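Local coordinates for glycine betaine, L-proline ABC transporter, glycine/betaine/L-proline-binding protein (ProX) (Borrelia burgdorferi, PDB 3TMG), which binds glycine betaine and probably delivers it to an ABC transporter in the cell membrane, at residues A[136-139]-A[140-144]; A[156-159]-A[160-164]; A[51-54]-A[55-59]. All coordinates share one frame; numbering follows the deposited sequence. Where two conformers were deposited one is given.

All three are local contacts along the chain, in the order interaction 3, interaction 1, interaction 2. Interactions 2 and 3 cap helix starts; interaction 1 runs along most of helix 135-146. That helix connects the parallel strands 126-128 and 154-156. Interaction 2 follows strand 154-156 and starts helix 160-172. Interaction 3 follows strand 44-50 and starts helix 53-61. The centres of interactions 1 and 2 are about 14 Å apart, and Gln137 packs on Pro157 between them. Interaction 3 is about 19 Å from each, centre to centre, and touches neither. Thr136 of interaction 1 binds trimethyl glycine. The arrangement is consistent with a ligand held between the two lobes of a periplasmic-binding-protein fold, interactions 1 and 2 in one and interaction 3 in the other.

Interaction 1: residues A[136-139]-A[140-144]; sequences TQIV and TEQAL. With BET (trimethyl glycine), chain E.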
loop_
_atom_site.group_PDB
_atom_site.type_symbol
_atom_site.label_atom_id
_atom_site.label_comp_id
_atom_site.label_asym_id
_atom_site.label_seq_id
_atom_site.Cartn_x
_atom_site.Cartn_y
_atom_site.Cartn_z
ATOM N N THR A 136 -3.197 -7.355 -3.597
ATOM C CA THR A 136 -3.225 -8.320 -2.507
ATOM C C THR A 136 -4.496 -9.206 -2.557
ATOM O O THR A 136 -4.453 -10.404 -2.272
ATOM C CB THR A 136 -3.083 -7.632 -1.142
ATOM O OG1 THR A 136 -1.739 -7.128 -1.029
ATOM C CG2 THR A 136 -3.287 -8.663 -0.012
ATOM N N GLN A 137 -5.624 -8.605 -2.914
ATOM C CA GLN A 137 -6.863 -9.386 -3.050
ATOM C C GLN A 137 -6.814 -10.418 -4.185
ATOM O O GLN A 137 -7.289 -11.565 -4.050
ATOM C CB GLN A 137 -8.040 -8.437 -3.282
ATOM C CG GLN A 137 -9.442 -9.088 -3.223
ATOM C CD GLN A 137 -9.966 -9.271 -1.807
ATOM O OE1 GLN A 137 -9.247 -9.057 -0.826
ATOM N NE2 GLN A 137 -11.207 -9.755 -1.697
ATOM N N ILE A 138 -6.283 -9.992 -5.325
ATOM C CA ILE A 138 -6.041 -10.897 -6.449
ATOM C C ILE A 138 -5.159 -12.096 -6.039
ATOM O O ILE A 138 -5.513 -13.288 -6.273
ATOM C CB ILE A 138 -5.410 -10.143 -7.638
ATOM C CG1 ILE A 138 -6.400 -9.063 -8.173
ATOM C CG2 ILE A 138 -4.993 -11.148 -8.736
ATOM C CD1 ILE A 138 -5.909 -8.294 -9.403
ATOM N N VAL A 139 -4.024 -11.804 -5.407
ATOM C CA VAL A 139 -3.059 -12.889 -5.093
ATOM C C VAL A 139 -3.621 -13.796 -3.988
ATOM O O VAL A 139 -3.427 -14.991 -3.988
ATOM C CB VAL A 139 -1.672 -12.338 -4.687
ATOM C CG1 VAL A 139 -0.743 -13.504 -4.399
ATOM C CG2 VAL A 139 -1.091 -11.529 -5.884
ATOM N N THR A 140 -4.357 -13.202 -3.064
ATOM C CA THR A 140 -5.054 -14.007 -2.041
ATOM C C THR A 140 -6.012 -15.045 -2.684
ATOM O O THR A 140 -6.047 -16.211 -2.292
ATOM C CB THR A 140 -5.856 -13.099 -1.115
ATOM O OG1 THR A 140 -4.948 -12.293 -0.342
ATOM C CG2 THR A 140 -6.693 -13.949 -0.167
ATOM N N GLU A 141 -6.802 -14.608 -3.649
ATOM C CA GLU A 141 -7.687 -15.538 -4.359
ATOM C C GLU A 141 -6.868 -16.615 -5.080
ATOM O O GLU A 141 -7.252 -17.799 -5.108
ATOM C CB GLU A 141 -8.565 -14.776 -5.350
ATOM C CG GLU A 141 -9.556 -15.660 -6.073
ATOM C CD GLU A 141 -10.186 -14.942 -7.243
ATOM O OE1 GLU A 141 -9.716 -13.841 -7.597
ATOM O OE2 GLU A 141 -11.171 -15.473 -7.800
ATOM N N GLN A 142 -5.725 -16.226 -5.658
ATOM C CA GLN A 142 -4.872 -17.217 -6.326
ATOM C C GLN A 142 -4.299 -18.233 -5.304
ATOM O O GLN A 142 -4.234 -19.440 -5.595
ATOM C CB GLN A 142 -3.757 -16.512 -7.125
ATOM C CG GLN A 142 -4.325 -15.705 -8.308
ATOM C CD GLN A 142 -3.309 -14.805 -9.010
ATOM O OE1 GLN A 142 -2.316 -14.388 -8.433
ATOM N NE2 GLN A 142 -3.578 -14.495 -10.271
ATOM N N ALA A 143 -3.907 -17.754 -4.113
ATOM C CA ALA A 143 -3.443 -18.637 -3.017
ATOM C C ALA A 143 -4.531 -19.607 -2.495
ATOM O O ALA A 143 -4.277 -20.812 -2.284
ATOM C CB ALA A 143 -2.881 -17.798 -1.861
ATOM N N LEU A 144 -5.752 -19.089 -2.329
ATOM C CA LEU A 144 -6.882 -19.948 -1.934
ATOM C C LEU A 144 -7.087 -21.047 -2.940
ATOM O O LEU A 144 -7.253 -22.198 -2.553
ATOM C CB LEU A 144 -8.180 -19.171 -1.741
ATOM C CG LEU A 144 -8.200 -18.314 -0.480
ATOM C CD1 LEU A 144 -9.412 -17.373 -0.492
ATOM C CD2 LEU A 144 -8.158 -19.147 0.810
HETATM N N BET E . -1.748 -3.164 -0.228
HETATM C CA BET E . -1.279 -2.852 -1.588
HETATM C C BET E . -1.444 -4.116 -2.444
HETATM O O BET E . -2.537 -4.535 -2.909
HETATM O OXT BET E . -0.418 -4.741 -2.621
HETATM C C1 BET E . -1.492 -2.051 0.702
HETATM C C2 BET E . -1.054 -4.334 0.296
HETATM C C3 BET E . -3.195 -3.454 -0.264
HETATM O O HOH W 1 -9.725 -11.390 -5.856
HETATM O O HOH W 2 -7.001 -14.357 -8.552
#
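Thr140 bonds twice to the carbonyl oxygen of Thr136, one turn back in the helix. Its hydroxyl OG1 donates to Thr136 O at 2.7 Å, and its backbone N donates to the same oxygen at 2.9 Å. The two donors arrive from opposite faces of the carbonyl plane. OG1 can fold back because it stands beside the Thr140 backbone N (chi1 -67°). Glu141 N bonds to Gln137 O. The Glu141 side chain is extended, and two waters connect its OE1 to the backbone. One donates to Ile138 O; the other reaches Gln137 O through a weak bond.

These residues make up most of helix 135-146, the helix of a beta-alpha-beta unit with strands 126-128 and 154-156. The backbone N of Thr136 donates to BET O at 3.0 Å, with an N-H...O angle of 164°. Thr136 OG1 is hydrogen-bonded to Gln100.

Gln142 N bonds to Ile138 O. The Gln142 side chain runs alongside Ile138, with NE2 3.9 Å from Ile138 CG2. Its OE1 lies 4.0 Å from Val139 CG2. Ala143 N closes the next turn on Val139 O at 2.8 Å, and Ala143 CB sits 3.6 Å from that same oxygen.

Interaction 2: residues A[156-159]-A[160-164]; sequences VPSS and ESVML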
loop_
_atom_site.group_PDB
_atom_site.type_symbol
_atom_site.label_atom_id
_atom_site.label_comp_id
_atom_site.label_asym_id
_atom_site.label_seq_id
_atom_site.Cartn_x
_atom_site.Cartn_y
_atom_site.Cartn_z
ATOM N N VAL A 156 -14.150 -12.612 0.742
ATOM C CA VAL A 156 -15.149 -11.529 0.704
ATOM C C VAL A 156 -14.477 -10.219 0.355
ATOM O O VAL A 156 -13.581 -9.775 1.088
ATOM C CB VAL A 156 -15.860 -11.320 2.069
ATOM C CG1 VAL A 156 -16.989 -10.300 1.945
ATOM C CG2 VAL A 156 -16.370 -12.623 2.646
ATOM N N PRO A 157 -14.900 -9.566 -0.740
ATOM C CA PRO A 157 -14.327 -8.238 -0.921
ATOM C C PRO A 157 -15.015 -7.173 -0.008
ATOM O O PRO A 157 -16.206 -7.261 0.274
ATOM C CB PRO A 157 -14.559 -7.964 -2.419
ATOM C CG PRO A 157 -15.817 -8.730 -2.740
ATOM C CD PRO A 157 -15.827 -9.942 -1.845
ATOM N N SER A 158 -14.259 -6.207 0.480
ATOM C CA SER A 158 -14.840 -5.050 1.139
ATOM C C SER A 158 -13.870 -3.892 0.981
ATOM O O SER A 158 -13.807 -3.291 -0.097
ATOM C CB SER A 158 -15.217 -5.339 2.615
ATOM O OG SER A 158 -14.094 -5.630 3.446
ATOM N N SER A 159 -13.096 -3.596 2.029
ATOM C CA SER A 159 -12.106 -2.506 1.988
ATOM C C SER A 159 -11.153 -2.694 3.157
ATOM O O SER A 159 -11.453 -3.477 4.054
ATOM C CB SER A 159 -12.825 -1.146 2.109
ATOM O OG SER A 159 -13.507 -1.051 3.366
ATOM N N GLU A 160 -10.029 -1.985 3.146
ATOM C CA GLU A 160 -9.096 -2.005 4.259
ATOM C C GLU A 160 -9.837 -1.652 5.583
ATOM O O GLU A 160 -9.611 -2.310 6.573
ATOM C CB GLU A 160 -7.905 -1.062 4.054
ATOM C CG GLU A 160 -6.834 -1.231 5.153
ATOM C CD GLU A 160 -5.741 -0.152 5.181
ATOM O OE1 GLU A 160 -5.785 0.755 4.346
ATOM O OE2 GLU A 160 -4.833 -0.184 6.057
ATOM N N SER A 161 -10.703 -0.628 5.560
ATOM C CA SER A 161 -11.408 -0.186 6.771
ATOM C C SER A 161 -12.363 -1.257 7.336
ATOM O O SER A 161 -12.371 -1.520 8.554
ATOM C CB SER A 161 -12.162 1.122 6.505
ATOM O OG SER A 161 -11.223 2.176 6.430
ATOM N N VAL A 162 -13.142 -1.884 6.462
ATOM C CA VAL A 162 -14.086 -2.924 6.873
ATOM C C VAL A 162 -13.308 -4.146 7.369
ATOM O O VAL A 162 -13.652 -4.714 8.423
ATOM C CB VAL A 162 -15.041 -3.342 5.725
ATOM C CG1 VAL A 162 -15.768 -4.606 6.077
ATOM C CG2 VAL A 162 -16.007 -2.215 5.416
ATOM N N MET A 163 -12.262 -4.551 6.615
ATOM C CA MET A 163 -11.409 -5.695 7.028
ATOM C C MET A 163 -10.838 -5.453 8.442
ATOM O O MET A 163 -10.953 -6.303 9.318
ATOM C CB MET A 163 -10.281 -5.967 5.996
ATOM C CG MET A 163 -9.287 -7.065 6.399
ATOM S SD MET A 163 -7.965 -6.551 7.531
ATOM C CE MET A 163 -6.967 -5.640 6.342
ATOM N N LEU A 164 -10.267 -4.280 8.668
ATOM C CA LEU A 164 -9.708 -3.952 10.002
ATOM C C LEU A 164 -10.736 -3.835 11.134
ATOM O O LEU A 164 -10.471 -4.267 12.248
ATOM C CB LEU A 164 -8.863 -2.696 9.951
ATOM C CG LEU A 164 -7.600 -2.785 9.077
ATOM C CD1 LEU A 164 -7.135 -1.359 8.840
ATOM C CD2 LEU A 164 -6.568 -3.630 9.826
#
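Ser159 makes both hydrogen bonds of this contact. Its hydroxyl OG accepts from Val162 N at 3.2 Å, with an N-H...O angle of 166°. Its carbonyl O accepts from Met163 N at 2.9 Å. The hydroxyl reaches forward because OG sits between the Ser159 backbone N and carbonyl carbon (chi1 62°).

The van der Waals contacts centre on Val162. Its CG1 lies 3.3 Å from Ser158 OG, and its CG2 lies 3.4 Å from Ser159 OG. The two serine hydroxyls thus meet different methyl groups of one valine. Ser158 OG has its polar partner elsewhere, in Gly129 O. Met163 CB lies 3.4 Å from Ser159 O, while the rest of the Met163 side chain bends away to pack on strand 179-183.

The extended Glu160 side chain leads away from residues 156-159. OE1 accepts from Gly26 N and OE2 is hydrogen-bonded to His185 NE2, so both oxygens are held. Its side chain also touches the pocket residues Trp25 and Trp182.

The arrangement is a serine N-cap: Ser159 precedes helix 160-172 and satisfies the first-turn N-H of Val162. This capped helix start lies beside the betaine pocket of a periplasmic-binding-protein fold.

Interaction 3: residues A[51-54]-A[55-59]; sequences VTTS and IMYQY
The Tyr57 ring is met at its edge by Thr53. The methyl CG2 of Thr53 lies in the ring plane, 3.9 Å from Tyr57 CE2. Thr53 O is near the same edge, 3.3 Å from Tyr57 CD2. The side chains of Thr53 and Tyr57 run the same way, and Tyr57 OH ends in hydrogen bonds with Asp77 and Ser71. Within 55-59, Ile55 CG2 sits over the centre of one face of the Tyr59 ring, 3.9 Å above its plane.

Val51 packs from before the helix. Its CB touches Ile55 CG2 at 3.6 Å, the two side chains crossing at about a right angle. Val51 CG2 reaches past it to Met56 CB at 3.7 Å.

Thr52 makes the polar contacts at the helix start. Its OG1 accepts from Ile55 N at 3.2 Å, with an N-H...O angle of 160°. OG1 lies between the Thr52 backbone N and carbonyl carbon (chi1 69°), which turns it to the N-H groups of the first turn. Thr52 O accepts from Met56 N at 2.9 Å. Next, Tyr57 N bonds to Thr53 O and Gln58 N to Ser54 O.

Thr53 also touches the pocket residue Trp25. Helix 53-61 thus starts near the betaine pocket with a threonine N-cap joined by a hydrophobic staple between Val51 and Met56.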
loop_
_atom_site.group_PDB
_atom_site.type_symbol
_atom_site.label_atom_id
_atom_site.label_comp_id
_atom_site.label_asym_id
_atom_site.label_seq_id
_atom_site.Cartn_x
_atom_site.Cartn_y
_atom_site.Cartn_z
ATOM N N VAL A 51 -8.204 6.431 -6.863
ATOM C CA VAL A 51 -8.836 5.623 -7.879
ATOM C C VAL A 51 -8.722 4.130 -7.515
ATOM O O VAL A 51 -8.229 3.770 -6.414
ATOM C CB VAL A 51 -8.245 5.932 -9.284
ATOM C CG1 VAL A 51 -8.536 7.368 -9.690
ATOM C CG2 VAL A 51 -6.738 5.666 -9.316
ATOM N N THR A 52 -9.217 3.258 -8.381
ATOM C CA THR A 52 -8.942 1.798 -8.177
ATOM C C THR A 52 -7.500 1.469 -8.640
ATOM O O THR A 52 -6.884 2.217 -9.387
ATOM C CB THR A 52 -9.950 0.889 -8.927
ATOM O OG1 THR A 52 -9.710 1.018 -10.333
ATOM C CG2 THR A 52 -11.433 1.315 -8.610
ATOM N N THR A 53 -6.964 0.336 -8.186
ATOM C CA THR A 53 -5.664 -0.133 -8.669
ATOM C C THR A 53 -5.579 -0.200 -10.208
ATOM O O THR A 53 -4.574 0.255 -10.795
ATOM C CB THR A 53 -5.307 -1.499 -8.044
ATOM O OG1 THR A 53 -5.484 -1.426 -6.631
ATOM C CG2 THR A 53 -3.806 -1.831 -8.277
ATOM N N SER A 54 -6.581 -0.816 -10.853
ATOM C CA SER A 54 -6.635 -0.922 -12.307
ATOM C C SER A 54 -6.564 0.460 -12.951
ATOM O O SER A 54 -5.818 0.661 -13.901
ATOM C CB SER A 54 -7.914 -1.650 -12.771
ATOM O OG SER A 54 -7.997 -1.694 -14.209
ATOM N N ILE A 55 -7.349 1.411 -12.443
ATOM C CA ILE A 55 -7.392 2.752 -13.060
ATOM C C ILE A 55 -6.085 3.518 -12.850
ATOM O O ILE A 55 -5.599 4.210 -13.763
ATOM C CB ILE A 55 -8.613 3.554 -12.544
ATOM C CG1 ILE A 55 -9.870 3.005 -13.222
ATOM C CG2 ILE A 55 -8.442 5.048 -12.789
ATOM C CD1 ILE A 55 -9.822 2.999 -14.753
ATOM N N MET A 56 -5.502 3.368 -11.656
ATOM C CA MET A 56 -4.203 3.960 -11.388
ATOM C C MET A 56 -3.159 3.524 -12.414
ATOM O O MET A 56 -2.476 4.369 -12.984
ATOM C CB MET A 56 -3.703 3.594 -9.981
ATOM C CG MET A 56 -2.344 4.231 -9.644
ATOM S SD MET A 56 -1.827 3.710 -7.974
ATOM C CE MET A 56 -1.452 1.955 -8.258
ATOM N N TYR A 57 -3.029 2.213 -12.647
ATOM C CA TYR A 57 -2.112 1.690 -13.653
ATOM C C TYR A 57 -2.479 2.120 -15.097
ATOM O O TYR A 57 -1.611 2.540 -15.884
ATOM C CB TYR A 57 -2.012 0.152 -13.560
ATOM C CG TYR A 57 -1.047 -0.309 -12.525
ATOM C CD1 TYR A 57 0.327 -0.355 -12.800
ATOM C CD2 TYR A 57 -1.480 -0.698 -11.255
ATOM C CE1 TYR A 57 1.227 -0.789 -11.848
ATOM C CE2 TYR A 57 -0.575 -1.123 -10.291
ATOM C CZ TYR A 57 0.782 -1.148 -10.604
ATOM O OH TYR A 57 1.686 -1.569 -9.664
ATOM N N GLN A 58 -3.762 2.071 -15.424
ATOM C CA GLN A 58 -4.244 2.557 -16.745
ATOM C C GLN A 58 -3.823 4.006 -17.030
ATOM O O GLN A 58 -3.309 4.355 -18.124
ATOM C CB GLN A 58 -5.776 2.504 -16.790
ATOM C CG GLN A 58 -6.383 1.121 -16.919
ATOM C CD GLN A 58 -7.690 1.133 -17.705
ATOM O OE1 GLN A 58 -8.398 2.152 -17.776
ATOM N NE2 GLN A 58 -7.998 -0.003 -18.342
ATOM N N TYR A 59 -4.069 4.868 -16.053
ATOM C CA TYR A 59 -3.828 6.305 -16.196
ATOM C C TYR A 59 -2.370 6.681 -16.285
ATOM O O TYR A 59 -2.004 7.598 -17.011
ATOM C CB TYR A 59 -4.442 7.039 -15.030
ATOM C CG TYR A 59 -5.868 7.351 -15.262
ATOM C CD1 TYR A 59 -6.544 6.828 -16.365
ATOM C CD2 TYR A 59 -6.554 8.170 -14.383
ATOM C CE1 TYR A 59 -7.863 7.135 -16.593
ATOM C CE2 TYR A 59 -7.882 8.481 -14.613
ATOM C CZ TYR A 59 -8.518 7.957 -15.704
ATOM O OH TYR A 59 -9.818 8.272 -15.894
#